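Ribose 5-phosphate isomerase RpiB (Thermoanaerobacter tengcongensis, PDB 4EGS) probably dephosphorylates protein phosphotyrosine through the N-terminal low molecular weight phosphatase domain described here, the full-length protein also carrying a likely sugar isomerase part. Local coordinates at residues R36-C41 against E108-A113; N56-A61 against L172-I177; A68-V73 against S98-K103; V86-K91 against M157-Y162; D114-M119 against A135-T140. One frame throughout, in Å; residues are numbered along the deposited sequence.

Contact 1: residues R36-C41 against E108-A113; sequences RVLFVC and EDLKGA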
# COMPACT_ATOMS: atom_id res chain seq x y z
N ARG A 36 -2.40 4.94 6.46
CA ARG A 36 -2.14 6.35 6.72
C ARG A 36 -0.83 6.88 6.13
O ARG A 36 0.23 6.26 6.27
CB ARG A 36 -2.17 6.63 8.22
CG ARG A 36 -1.42 7.89 8.64
CD ARG A 36 -2.30 9.12 8.67
NE ARG A 36 -2.50 9.60 10.03
CZ ARG A 36 -3.58 9.35 10.77
NH1 ARG A 36 -4.57 8.64 10.26
NH2 ARG A 36 -3.66 9.82 12.00
N VAL A 37 -0.91 8.03 5.46
CA VAL A 37 0.27 8.78 5.07
C VAL A 37 0.19 10.20 5.64
O VAL A 37 -0.85 10.85 5.57
CB VAL A 37 0.48 8.81 3.53
CG1 VAL A 37 -0.78 9.27 2.82
CG2 VAL A 37 1.67 9.68 3.16
N LEU A 38 1.29 10.67 6.23
CA LEU A 38 1.31 11.97 6.89
C LEU A 38 2.15 12.97 6.10
O LEU A 38 3.37 12.85 6.02
CB LEU A 38 1.89 11.83 8.29
CG LEU A 38 1.29 12.64 9.45
CD1 LEU A 38 2.32 12.78 10.57
CD2 LEU A 38 0.79 14.00 9.00
N PHE A 39 1.49 13.97 5.51
CA PHE A 39 2.20 15.04 4.81
C PHE A 39 2.62 16.12 5.80
O PHE A 39 1.82 16.56 6.63
CB PHE A 39 1.33 15.63 3.70
CG PHE A 39 0.99 14.65 2.61
CD1 PHE A 39 1.96 14.22 1.72
CD2 PHE A 39 -0.30 14.17 2.47
CE1 PHE A 39 1.65 13.32 0.72
CE2 PHE A 39 -0.62 13.28 1.47
CZ PHE A 39 0.35 12.85 0.59
N VAL A 40 3.87 16.56 5.70
CA VAL A 40 4.40 17.52 6.66
C VAL A 40 4.80 18.86 6.03
O VAL A 40 5.59 18.91 5.10
CB VAL A 40 5.59 16.94 7.45
CG1 VAL A 40 6.33 18.03 8.21
CG2 VAL A 40 5.09 15.87 8.42
N CYS A 41 4.22 19.92 6.58
CA CYS A 41 4.50 21.28 6.15
C CYS A 41 5.29 21.98 7.25
O CYS A 41 5.69 21.36 8.23
CB CYS A 41 3.19 22.03 5.94
SG CYS A 41 2.97 22.75 4.32
N GLU A 108 1.05 12.00 18.44
CA GLU A 108 -0.11 11.22 18.04
C GLU A 108 -0.09 10.91 16.54
O GLU A 108 -0.47 9.82 16.12
CB GLU A 108 -1.40 11.98 18.39
CG GLU A 108 -2.44 11.15 19.13
CD GLU A 108 -3.66 11.96 19.52
OE1 GLU A 108 -4.10 11.86 20.68
OE2 GLU A 108 -4.18 12.70 18.66
N ASP A 109 0.35 11.88 15.75
CA ASP A 109 0.33 11.76 14.30
C ASP A 109 1.44 10.85 13.77
O ASP A 109 1.24 10.11 12.81
CB ASP A 109 0.43 13.13 13.63
CG ASP A 109 0.36 14.27 14.63
OD1 ASP A 109 0.96 14.14 15.72
OD2 ASP A 109 -0.28 15.30 14.32
N LEU A 110 2.61 10.91 14.39
CA LEU A 110 3.77 10.14 13.94
C LEU A 110 3.60 8.64 14.18
O LEU A 110 3.95 7.83 13.32
CB LEU A 110 5.05 10.65 14.58
CG LEU A 110 6.01 11.39 13.65
CD1 LEU A 110 5.27 12.41 12.81
CD2 LEU A 110 7.13 12.04 14.43
N LYS A 111 3.08 8.28 15.35
CA LYS A 111 2.86 6.88 15.70
C LYS A 111 1.82 6.23 14.81
O LYS A 111 1.98 5.08 14.38
CB LYS A 111 2.43 6.76 17.16
CG LYS A 111 3.55 6.97 18.17
CD LYS A 111 2.99 7.07 19.58
CE LYS A 111 4.08 6.92 20.63
NZ LYS A 111 4.65 5.54 20.64
N GLY A 112 0.75 6.96 14.52
CA GLY A 112 -0.34 6.44 13.71
C GLY A 112 -0.01 6.39 12.23
O GLY A 112 -0.74 5.79 11.45
N ALA A 113 1.09 7.02 11.85
CA ALA A 113 1.49 7.09 10.45
C ALA A 113 2.35 5.89 10.03
O ALA A 113 3.35 5.58 10.67
CB ALA A 113 2.23 8.39 10.17

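Contact 2: residues N56-A61 against L172-I177; sequences NAKSKA and LIDKLI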
# COMPACT_ATOMS: atom_id res chain seq x y z
N ASN A 56 -6.24 12.12 -1.41
CA ASN A 56 -7.50 11.49 -1.08
C ASN A 56 -8.43 11.44 -2.28
O ASN A 56 -9.03 10.41 -2.57
CB ASN A 56 -8.18 12.19 0.10
CG ASN A 56 -7.48 11.94 1.41
OD1 ASN A 56 -6.83 10.90 1.59
ND2 ASN A 56 -7.60 12.87 2.35
N ALA A 57 -8.54 12.56 -2.99
CA ALA A 57 -9.36 12.64 -4.20
C ALA A 57 -8.94 11.61 -5.24
O ALA A 57 -9.77 11.06 -5.96
CB ALA A 57 -9.31 14.04 -4.79
N LYS A 58 -7.63 11.34 -5.31
CA LYS A 58 -7.12 10.28 -6.16
C LYS A 58 -7.35 8.93 -5.50
O LYS A 58 -7.70 7.95 -6.16
CB LYS A 58 -5.63 10.48 -6.45
CG LYS A 58 -5.30 11.65 -7.35
CD LYS A 58 -3.80 11.70 -7.64
CE LYS A 58 -3.39 13.02 -8.28
NZ LYS A 58 -3.95 13.20 -9.64
N SER A 59 -7.16 8.88 -4.18
CA SER A 59 -7.40 7.67 -3.41
C SER A 59 -8.89 7.35 -3.33
O SER A 59 -9.26 6.23 -2.99
CB SER A 59 -6.81 7.80 -2.01
OG SER A 59 -7.20 6.71 -1.19
N LYS A 60 -9.72 8.34 -3.62
CA LYS A 60 -11.16 8.12 -3.69
C LYS A 60 -11.54 7.51 -5.03
O LYS A 60 -12.28 6.52 -5.08
CB LYS A 60 -11.92 9.44 -3.49
CG LYS A 60 -12.01 9.92 -2.05
CD LYS A 60 -12.80 8.95 -1.19
CE LYS A 60 -14.22 8.80 -1.70
NZ LYS A 60 -15.02 7.90 -0.83
N ALA A 61 -11.03 8.10 -6.10
CA ALA A 61 -11.30 7.62 -7.46
C ALA A 61 -10.93 6.15 -7.61
O ALA A 61 -11.79 5.31 -7.88
CB ALA A 61 -10.55 8.47 -8.47
N LEU A 172 3.48 14.12 -8.31
CA LEU A 172 4.25 13.36 -7.33
C LEU A 172 3.37 12.34 -6.61
O LEU A 172 3.81 11.23 -6.32
CB LEU A 172 4.89 14.30 -6.31
CG LEU A 172 5.99 15.24 -6.81
CD1 LEU A 172 6.40 16.19 -5.71
CD2 LEU A 172 7.18 14.45 -7.32
N ILE A 173 2.13 12.72 -6.32
CA ILE A 173 1.20 11.83 -5.64
C ILE A 173 0.78 10.67 -6.55
O ILE A 173 0.50 9.56 -6.08
CB ILE A 173 -0.01 12.60 -5.05
CG1 ILE A 173 0.24 12.95 -3.58
CG2 ILE A 173 -1.29 11.80 -5.14
CD1 ILE A 173 0.57 14.40 -3.32
N ASP A 174 0.77 10.92 -7.86
CA ASP A 174 0.56 9.86 -8.84
C ASP A 174 1.60 8.76 -8.69
O ASP A 174 1.27 7.57 -8.68
CB ASP A 174 0.59 10.42 -10.27
CG ASP A 174 -0.74 10.98 -10.71
OD1 ASP A 174 -1.77 10.65 -10.08
OD2 ASP A 174 -0.77 11.74 -11.70
N LYS A 175 2.87 9.16 -8.55
CA LYS A 175 3.95 8.21 -8.34
C LYS A 175 3.83 7.58 -6.96
O LYS A 175 4.13 6.39 -6.78
CB LYS A 175 5.31 8.90 -8.47
CG LYS A 175 5.52 9.67 -9.76
CD LYS A 175 6.99 10.04 -9.93
CE LYS A 175 7.17 11.16 -10.95
NZ LYS A 175 6.52 10.85 -12.26
N LEU A 176 3.40 8.38 -5.99
CA LEU A 176 3.24 7.93 -4.61
C LEU A 176 2.25 6.78 -4.54
O LEU A 176 2.54 5.73 -3.96
CB LEU A 176 2.73 9.09 -3.75
CG LEU A 176 3.24 9.25 -2.31
CD1 LEU A 176 2.20 9.98 -1.47
CD2 LEU A 176 3.62 7.92 -1.68
N ILE A 177 1.08 6.98 -5.13
CA ILE A 177 -0.01 6.01 -5.08
C ILE A 177 0.38 4.66 -5.70
O ILE A 177 0.01 3.60 -5.20
CB ILE A 177 -1.29 6.58 -5.73
CG1 ILE A 177 -1.90 7.64 -4.82
CG2 ILE A 177 -2.30 5.48 -6.01
CD1 ILE A 177 -3.25 8.14 -5.27

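Contact 3: residues A68-V73 against S98-K103; sequences AKSAGV and SDHRAK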
# COMPACT_ATOMS: atom_id res chain seq x y z
N ALA A 68 -4.84 10.24 3.78
CA ALA A 68 -3.83 11.27 3.98
C ALA A 68 -4.18 12.18 5.16
O ALA A 68 -5.34 12.51 5.38
CB ALA A 68 -3.67 12.09 2.72
N LYS A 69 -3.15 12.57 5.90
CA LYS A 69 -3.30 13.55 6.96
C LYS A 69 -2.17 14.57 6.88
O LYS A 69 -1.14 14.31 6.26
CB LYS A 69 -3.34 12.88 8.33
CG LYS A 69 -4.57 13.24 9.18
CD LYS A 69 -4.49 14.65 9.75
CE LYS A 69 -5.32 15.65 8.94
NZ LYS A 69 -5.05 17.06 9.36
N SER A 70 -2.36 15.73 7.51
CA SER A 70 -1.39 16.81 7.42
C SER A 70 -0.97 17.32 8.80
O SER A 70 -1.66 17.09 9.79
CB SER A 70 -1.96 17.97 6.61
OG SER A 70 -2.19 17.59 5.27
N ALA A 71 0.17 18.01 8.83
CA ALA A 71 0.67 18.63 10.05
C ALA A 71 1.80 19.60 9.71
O ALA A 71 2.40 19.51 8.64
CB ALA A 71 1.17 17.57 11.03
N GLY A 72 2.07 20.53 10.61
CA GLY A 72 3.16 21.48 10.43
C GLY A 72 4.18 21.38 11.54
O GLY A 72 3.84 21.06 12.68
N VAL A 73 5.44 21.65 11.21
CA VAL A 73 6.51 21.59 12.20
C VAL A 73 6.40 22.74 13.20
O VAL A 73 6.86 22.63 14.34
CB VAL A 73 7.91 21.60 11.55
CG1 VAL A 73 8.06 20.44 10.58
CG2 VAL A 73 8.17 22.92 10.85
N SER A 98 -11.96 22.83 2.19
CA SER A 98 -12.49 23.95 2.97
C SER A 98 -12.55 23.65 4.46
O SER A 98 -12.53 24.57 5.28
CB SER A 98 -13.89 24.35 2.49
OG SER A 98 -13.85 24.93 1.20
N ASP A 99 -12.63 22.37 4.80
CA ASP A 99 -12.77 21.97 6.20
C ASP A 99 -11.44 21.66 6.89
O ASP A 99 -11.43 21.14 8.00
CB ASP A 99 -13.72 20.77 6.33
N HIS A 100 -10.33 22.00 6.24
CA HIS A 100 -9.02 21.80 6.86
C HIS A 100 -8.71 22.89 7.88
O HIS A 100 -9.10 24.04 7.72
CB HIS A 100 -7.91 21.74 5.81
CG HIS A 100 -6.54 21.60 6.39
ND1 HIS A 100 -5.98 20.38 6.70
CD2 HIS A 100 -5.61 22.53 6.72
CE1 HIS A 100 -4.77 20.56 7.20
NE2 HIS A 100 -4.52 21.86 7.22
N ARG A 101 -8.01 22.50 8.94
CA ARG A 101 -7.56 23.44 9.96
C ARG A 101 -6.12 23.10 10.32
O ARG A 101 -5.76 21.93 10.45
CB ARG A 101 -8.45 23.35 11.20
CG ARG A 101 -9.01 24.69 11.66
CD ARG A 101 -10.47 24.87 11.28
NE ARG A 101 -10.68 24.92 9.84
CZ ARG A 101 -11.87 25.05 9.26
NH1 ARG A 101 -12.96 25.14 10.00
NH2 ARG A 101 -11.96 25.09 7.94
N ALA A 102 -5.29 24.13 10.46
CA ALA A 102 -3.87 23.93 10.74
C ALA A 102 -3.64 23.22 12.07
O ALA A 102 -4.19 23.61 13.10
CB ALA A 102 -3.13 25.26 10.71
N LYS A 103 -2.83 22.17 12.04
CA LYS A 103 -2.49 21.42 13.24
C LYS A 103 -0.98 21.34 13.39
O LYS A 103 -0.27 21.01 12.43
CB LYS A 103 -3.06 20.01 13.17
CG LYS A 103 -4.46 19.91 12.58
CD LYS A 103 -5.54 20.24 13.59
CE LYS A 103 -6.91 20.03 12.98
NZ LYS A 103 -8.01 20.21 13.97

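Contact 4: residues V86-K91 against M157-Y162; sequences VEVLKK and MPLEVY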
# COMPACT_ATOMS: atom_id res chain seq x y z
N VAL A 86 -7.18 26.80 -1.44
CA VAL A 86 -8.56 26.34 -1.45
C VAL A 86 -9.22 26.59 -2.81
O VAL A 86 -10.05 25.80 -3.25
CB VAL A 86 -9.38 26.97 -0.29
CG1 VAL A 86 -10.57 27.76 -0.82
CG2 VAL A 86 -9.84 25.90 0.68
N GLU A 87 -8.84 27.67 -3.48
CA GLU A 87 -9.44 28.00 -4.77
C GLU A 87 -8.71 27.34 -5.93
O GLU A 87 -9.34 26.97 -6.93
CB GLU A 87 -9.55 29.52 -4.98
CG GLU A 87 -8.23 30.24 -5.22
CD GLU A 87 -8.43 31.71 -5.55
OE1 GLU A 87 -9.24 32.01 -6.45
OE2 GLU A 87 -7.79 32.56 -4.90
N VAL A 88 -7.40 27.17 -5.81
CA VAL A 88 -6.64 26.52 -6.87
C VAL A 88 -6.96 25.03 -6.92
O VAL A 88 -6.90 24.40 -7.98
CB VAL A 88 -5.11 26.75 -6.74
CG1 VAL A 88 -4.54 25.96 -5.57
CG2 VAL A 88 -4.40 26.36 -8.02
N LEU A 89 -7.31 24.46 -5.78
CA LEU A 89 -7.67 23.05 -5.72
C LEU A 89 -9.11 22.85 -6.14
O LEU A 89 -9.48 21.79 -6.63
CB LEU A 89 -7.44 22.50 -4.31
CG LEU A 89 -6.26 21.54 -4.16
CD1 LEU A 89 -4.99 22.14 -4.74
CD2 LEU A 89 -6.06 21.17 -2.70
N LYS A 90 -9.93 23.89 -5.95
CA LYS A 90 -11.35 23.83 -6.26
C LYS A 90 -11.55 23.94 -7.77
O LYS A 90 -12.25 23.14 -8.38
CB LYS A 90 -12.09 24.96 -5.52
CG LYS A 90 -13.54 24.69 -5.16
CD LYS A 90 -13.65 23.68 -4.06
CE LYS A 90 -14.95 23.82 -3.32
NZ LYS A 90 -16.05 23.53 -4.26
N LYS A 91 -10.89 24.93 -8.37
CA LYS A 91 -11.03 25.19 -9.80
C LYS A 91 -10.38 24.09 -10.63
O LYS A 91 -10.99 23.55 -11.55
CB LYS A 91 -10.42 26.55 -10.17
CG LYS A 91 -11.06 27.74 -9.46
CD LYS A 91 -10.73 29.06 -10.15
CE LYS A 91 -9.24 29.35 -10.12
NZ LYS A 91 -8.74 29.57 -8.73
N MET A 157 2.12 34.00 -2.85
CA MET A 157 2.44 34.03 -4.27
C MET A 157 1.18 34.09 -5.11
O MET A 157 0.11 33.69 -4.66
CB MET A 157 3.27 32.80 -4.64
CG MET A 157 4.60 32.69 -3.91
SD MET A 157 5.75 34.02 -4.31
CE MET A 157 5.52 35.12 -2.91
N PRO A 158 1.29 34.61 -6.35
CA PRO A 158 0.17 34.62 -7.29
C PRO A 158 -0.39 33.22 -7.53
O PRO A 158 0.32 32.24 -7.32
CB PRO A 158 0.80 35.17 -8.57
CG PRO A 158 1.92 36.03 -8.09
CD PRO A 158 2.46 35.34 -6.87
N LEU A 159 -1.64 33.14 -7.98
CA LEU A 159 -2.32 31.85 -8.16
C LEU A 159 -1.57 30.89 -9.07
O LEU A 159 -1.63 29.67 -8.87
CB LEU A 159 -3.74 32.06 -8.67
CG LEU A 159 -4.86 31.74 -7.67
CD1 LEU A 159 -6.22 31.76 -8.37
CD2 LEU A 159 -4.62 30.40 -7.00
N GLU A 160 -0.88 31.43 -10.07
CA GLU A 160 -0.10 30.60 -10.99
C GLU A 160 0.96 29.79 -10.26
O GLU A 160 1.26 28.65 -10.65
CB GLU A 160 0.55 31.47 -12.08
CG GLU A 160 -0.33 31.69 -13.30
CD GLU A 160 -0.52 30.42 -14.10
OE1 GLU A 160 0.34 29.52 -14.01
OE2 GLU A 160 -1.53 30.32 -14.83
N VAL A 161 1.52 30.36 -9.21
CA VAL A 161 2.50 29.66 -8.39
C VAL A 161 1.81 28.57 -7.58
O VAL A 161 2.33 27.45 -7.46
CB VAL A 161 3.23 30.62 -7.43
CG1 VAL A 161 4.36 29.91 -6.71
CG2 VAL A 161 3.75 31.82 -8.19
N TYR A 162 0.65 28.90 -7.02
CA TYR A 162 -0.18 27.91 -6.34
C TYR A 162 -0.59 26.83 -7.33
O TYR A 162 -0.69 25.65 -6.98
CB TYR A 162 -1.43 28.56 -5.75
CG TYR A 162 -1.25 29.13 -4.36
CD1 TYR A 162 -0.84 30.44 -4.17
CD2 TYR A 162 -1.51 28.36 -3.24
CE1 TYR A 162 -0.68 30.97 -2.90
CE2 TYR A 162 -1.35 28.87 -1.96
CZ TYR A 162 -0.94 30.17 -1.80
OH TYR A 162 -0.78 30.69 -0.54

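Contact 5: residues D114-M119 against A135-T140; sequences DLVLAM and ADKIFT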
# COMPACT_ATOMS: atom_id res chain seq x y z
N ASP A 114 1.93 5.22 8.96
CA ASP A 114 2.73 4.15 8.38
C ASP A 114 3.87 4.78 7.59
O ASP A 114 4.96 4.21 7.48
CB ASP A 114 1.88 3.29 7.45
CG ASP A 114 0.64 2.74 8.13
OD1 ASP A 114 0.77 1.76 8.90
OD2 ASP A 114 -0.46 3.27 7.88
N LEU A 115 3.61 5.97 7.05
CA LEU A 115 4.56 6.70 6.24
C LEU A 115 4.34 8.19 6.42
O LEU A 115 3.20 8.66 6.41
CB LEU A 115 4.39 6.32 4.77
CG LEU A 115 5.00 7.24 3.71
CD1 LEU A 115 6.52 7.12 3.69
CD2 LEU A 115 4.42 6.95 2.34
N VAL A 116 5.42 8.94 6.60
CA VAL A 116 5.31 10.39 6.72
C VAL A 116 6.20 11.10 5.70
O VAL A 116 7.42 10.91 5.68
CB VAL A 116 5.61 10.88 8.16
CG1 VAL A 116 6.82 10.16 8.73
CG2 VAL A 116 5.80 12.38 8.19
N LEU A 117 5.58 11.91 4.84
CA LEU A 117 6.30 12.58 3.77
C LEU A 117 6.36 14.09 3.96
O LEU A 117 5.34 14.76 4.11
CB LEU A 117 5.65 12.27 2.41
CG LEU A 117 5.84 10.84 1.90
CD1 LEU A 117 5.21 10.69 0.53
CD2 LEU A 117 7.31 10.47 1.86
N ALA A 118 7.58 14.63 3.95
CA ALA A 118 7.79 16.06 4.10
C ALA A 118 7.90 16.73 2.74
O ALA A 118 8.46 16.17 1.80
CB ALA A 118 9.05 16.32 4.92
N MET A 119 7.35 17.94 2.63
CA MET A 119 7.41 18.70 1.39
C MET A 119 8.84 19.11 1.06
O MET A 119 9.23 19.18 -0.10
CB MET A 119 6.52 19.94 1.47
CG MET A 119 5.04 19.62 1.58
SD MET A 119 4.47 18.60 0.21
CE MET A 119 3.81 17.19 1.10
N ALA A 135 12.45 7.84 12.25
CA ALA A 135 13.14 8.22 11.02
C ALA A 135 13.02 7.17 9.91
O ALA A 135 13.21 7.48 8.74
CB ALA A 135 14.60 8.52 11.31
N ASP A 136 12.71 5.94 10.30
CA ASP A 136 12.60 4.85 9.34
C ASP A 136 11.44 5.07 8.37
O ASP A 136 11.47 4.60 7.23
CB ASP A 136 12.43 3.51 10.06
CG ASP A 136 12.49 2.32 9.12
OD1 ASP A 136 11.69 1.38 9.29
OD2 ASP A 136 13.33 2.34 8.20
N LYS A 137 10.42 5.79 8.83
CA LYS A 137 9.26 6.08 8.00
C LYS A 137 9.21 7.55 7.56
O LYS A 137 8.25 7.98 6.93
CB LYS A 137 7.96 5.68 8.71
CG LYS A 137 7.82 6.23 10.12
CD LYS A 137 6.60 5.65 10.81
CE LYS A 137 6.48 6.12 12.25
NZ LYS A 137 5.29 5.53 12.93
N ILE A 138 10.25 8.30 7.89
CA ILE A 138 10.34 9.70 7.50
C ILE A 138 11.14 9.89 6.22
O ILE A 138 12.32 9.54 6.15
CB ILE A 138 10.98 10.57 8.60
CG1 ILE A 138 10.18 10.48 9.90
CG2 ILE A 138 11.09 12.01 8.14
CD1 ILE A 138 10.79 11.25 11.05
N PHE A 139 10.49 10.44 5.20
CA PHE A 139 11.15 10.74 3.94
C PHE A 139 10.63 12.04 3.36
O PHE A 139 9.62 12.58 3.82
CB PHE A 139 10.94 9.60 2.93
CG PHE A 139 11.39 8.26 3.43
CD1 PHE A 139 10.47 7.34 3.90
CD2 PHE A 139 12.73 7.92 3.44
CE1 PHE A 139 10.88 6.10 4.36
CE2 PHE A 139 13.15 6.68 3.90
CZ PHE A 139 12.22 5.77 4.36
N THR A 140 11.33 12.56 2.35
CA THR A 140 10.88 13.76 1.65
C THR A 140 9.98 13.36 0.49
O THR A 140 10.11 12.26 -0.06
CB THR A 140 12.09 14.63 1.19
OG1 THR A 140 12.04 15.90 1.85
CG2 THR A 140 12.10 14.84 -0.32

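Contact 1: residues R36-C41 against E108-A113
Arg36 and Leu38, two residues apart on strand 36-41, both point toward segment 108-113 and show how a strand offers one of its faces to a short helix. Arg36 begins at CB, which lies 3.6 Å from Gly112 O. With CG anti to the backbone N (chi1 158°), the next methylene is carried against the helix end, where CG comes 3.5 Å from Ala113 CA. The chain then bends at chi2 and chi3, with Gly112 O over one face of the guanidinium group. NE is buried by the contact without a polar partner, whereas NH1 is engaged in a salt bridge with Glu67 of the neighbouring strand 67-72. The methylenes thus do the packing, and the charge is answered by that strand.

Leu38 continues this surface with hydrocarbon alone. Its CB meets Ala113 CB at 3.9 Å, while CD1 reaches further, touching Asp109 CB at 3.6 Å and Leu110 CD1 at 3.7 Å. Asp109 turns its carboxylate to Arg106.

On the other face of the strand, Val37 and Phe39 meet helix 47-61. Layers of helix on both sides of a parallel sheet are typical of the low molecular weight phosphatase fold, in which this strand ends at Cys41, the predicted nucleophile.

Contact 2: residues N56-A61 against L172-I177
Lys58 supplies most of the contact from segment 56-61 of helix 47-61, and its long side chain takes part in two kinds of interaction with segment 172-177 of helix 159-179. The first is apolar and involves its methylenes. Near the root, Lys58 CB rests on Ile177 CD1 at 3.5 Å, a methyl that also approaches the backbone at Ser59. Further out, Lys58 CD lies 3.5 Å from Ile173 CG2, the branch methyl of an isoleucine whose other arm leads away into the core. Ile177 has CG1 anti to the carbonyl carbon (chi1 -72°), which, with an extended chi2, sends CD1 toward Lys58.

The axes of the two segments approach to 10.7 Å at an angle of 46°, a separation bridged here by long side chains. Both helices cover the same face of the central parallel sheet, one of the helical layers of the low molecular weight phosphatase fold. Phe55, one residue before segment 56-61, packs on Ile173, Leu176 and Ile177 and carries the hydrophobic seam inward.

The second kind is ionic and lies toward the solvent. Lys58 and Asp174 cross at about a right angle, and the final bend of the lysine (chi4 -67°) brings NZ to 3.4 Å from Asp174 OD1, a salt bridge with a weak hydrogen bond. The same oxygen lies 3.3 Å from Lys58 CD, so it flanks the outer methylenes of the lysine as well as its ammonium group.

Ser59 OG binds Trp66 O and Asn56 OD1 binds Ala68 N, tying this helix to strand 67-72 and the residue just before it.

Contact 3: residues A68-V73 against S98-K103
Lys103, with the largest buried surface here, meets strand 67-72 mainly through its backbone. Its carbonyl oxygen accepts a hydrogen bond from Gly72 N at 3.0 Å (N-H...O angle 151°), and the donor stands nearly in line with the C=O bond. Ala71 CA adds a CA-H...O contact to the same oxygen at 3.5 Å. The lysine side chain keeps CG 4.3 Å from Lys69 NZ, while its end leads away.

His100 comes next. Its CG is anti to the backbone N (chi1 177°), which sends the ring toward the strand, where CE1 approaches Ser70 CB obliquely at 3.9 Å. NE2 binds Asn44 O, in the loop that holds the bicarbonate ion, so the imidazole bridges to the phosphate-binding loop.

Lys69 is the third. Bent at chi2 and chi3, it folds NZ back to a weak hydrogen bond with Ser70 O, and the ammonium group stands 4.1 Å from His100 CE1.

Strand 67-72 is an outermost strand of the sheet within this chain, bonded along its inner side to strand 36-41. The segment 98-103, running between helices 83-93 and 108-112, passes its other side, and His100 also packs on Pro49 of helix 47-61.

Contact 4: residues V86-K91 against M157-Y162
Leu159 fits against Val88 and Glu87 where two helices meet near the start of the last helix, a case in which one leucine serves both a packed core and a charged surface. The packed side belongs to its CD2 methyl, which lies 3.7 Å from Val88 CB. Val88 points toward the partner segment. Its CG2, anti to the backbone N, lies 3.9 Å from Tyr162 C, while CG1 meets Tyr162 CB at 4.1 Å. The valine and tyrosine side chains stand at about a right angle, and beyond CB the tyrosine leads away from the contact. Met50 of helix 47-61 adds a further apolar neighbour for Val88.

Pro158 occupies the N-cap position of helix 159-179, the C-terminal helix of the phosphatase domain, and the contact packs its first turn on helix 83-93. It follows the loop bearing Asp153, the predicted proton donor. Tyr162 reaches toward that region, packing on Cys46 of the bicarbonate pocket and sharing a weak hydrogen bond between its OH and Ser82 OG.

The other side, turned to solvent, is less enclosed though its atoms come as near. Here Leu159 CD1 lies beside the carboxylate of Glu87, 3.6 Å from its OE1, and meets Lys91 NZ tip to tip at 3.4 Å. Lys91, bent at chi3 and chi4, curls its ammonium group back over its own helix, where it forms a salt bridge to Glu87 OE1 at 3.4 Å, weak as a hydrogen bond, and a second weak hydrogen bond to Glu87 O. No hydrogen bond crosses between the segments.

Contact 5: residues D114-M119 against A135-T140
Val116 and Ile138 form the apolar centre, lying side by side and pointing the same way with their CG1 atoms 3.6 Å apart. Val116 CG1 sits between its backbone N and carbonyl carbon (chi1 43°), which also presses it to 3.2 Å from Lys137 O, a tight fit. On the opposite face of the sheet Leu117 CD2 packs on Phe139 CB at 3.9 Å. Leu115 meets the same phenylalanine further along, its CD1 lying at the ring edge, in plane, 4.0 Å from Phe139 CD1.

Strands 115-118 and 138-140 are parallel neighbours joined through helix 121-130, a beta-alpha-beta crossover. That helix covers the Val116 and Ile138 face, with Leu127 and Val128 touching Ile138.

Between the two faces run three straight backbone hydrogen bonds in the parallel pattern: Val116 N to Lys137 O, Phe139 N to Val116 O at 3.1 Å, and Ala118 N to Phe139 O at 2.9 Å. Leu117 CA adds a CA-H...O contact to Phe139 O beside the bond from Ala118 N.

At the polar edge Lys137 CB rests 3.6 Å from Asp114 O. The lysine chain, extended beyond CG, carries NZ to Leu110 O and Ala113 O, so one carbonyl of the last turn of helix 108-112 and one just past it hold the ammonium group. Asp114 sends its carboxylate to strand 36-41, OD2 accepting from Arg36 N.

Contacts 1, 3 and 5 share one parallel sheet: strand 36-41 of contact 1 lies between strand 67-72 of contact 3 and strand 115-118 of contact 5. The centres of contacts 1 and 5 are about 8 Å apart. Contact 2 joins this core through Leu176 CD1, 4.0 Å from Phe39 CZ and 3.7 Å from Leu117 CD1. Contact 4 lies across the chain's centre from contact 1, their centres about 25 Å apart. Contact 1 itself carries Cys41 of the bicarbonate pocket: the CA of Gly72 in contact 3 is about 5 Å from its nearest side-chain atom, and the nearest side-chain atoms of Tyr162 in contact 4 and Asp153, the predicted proton donor, are about 6 Å apart.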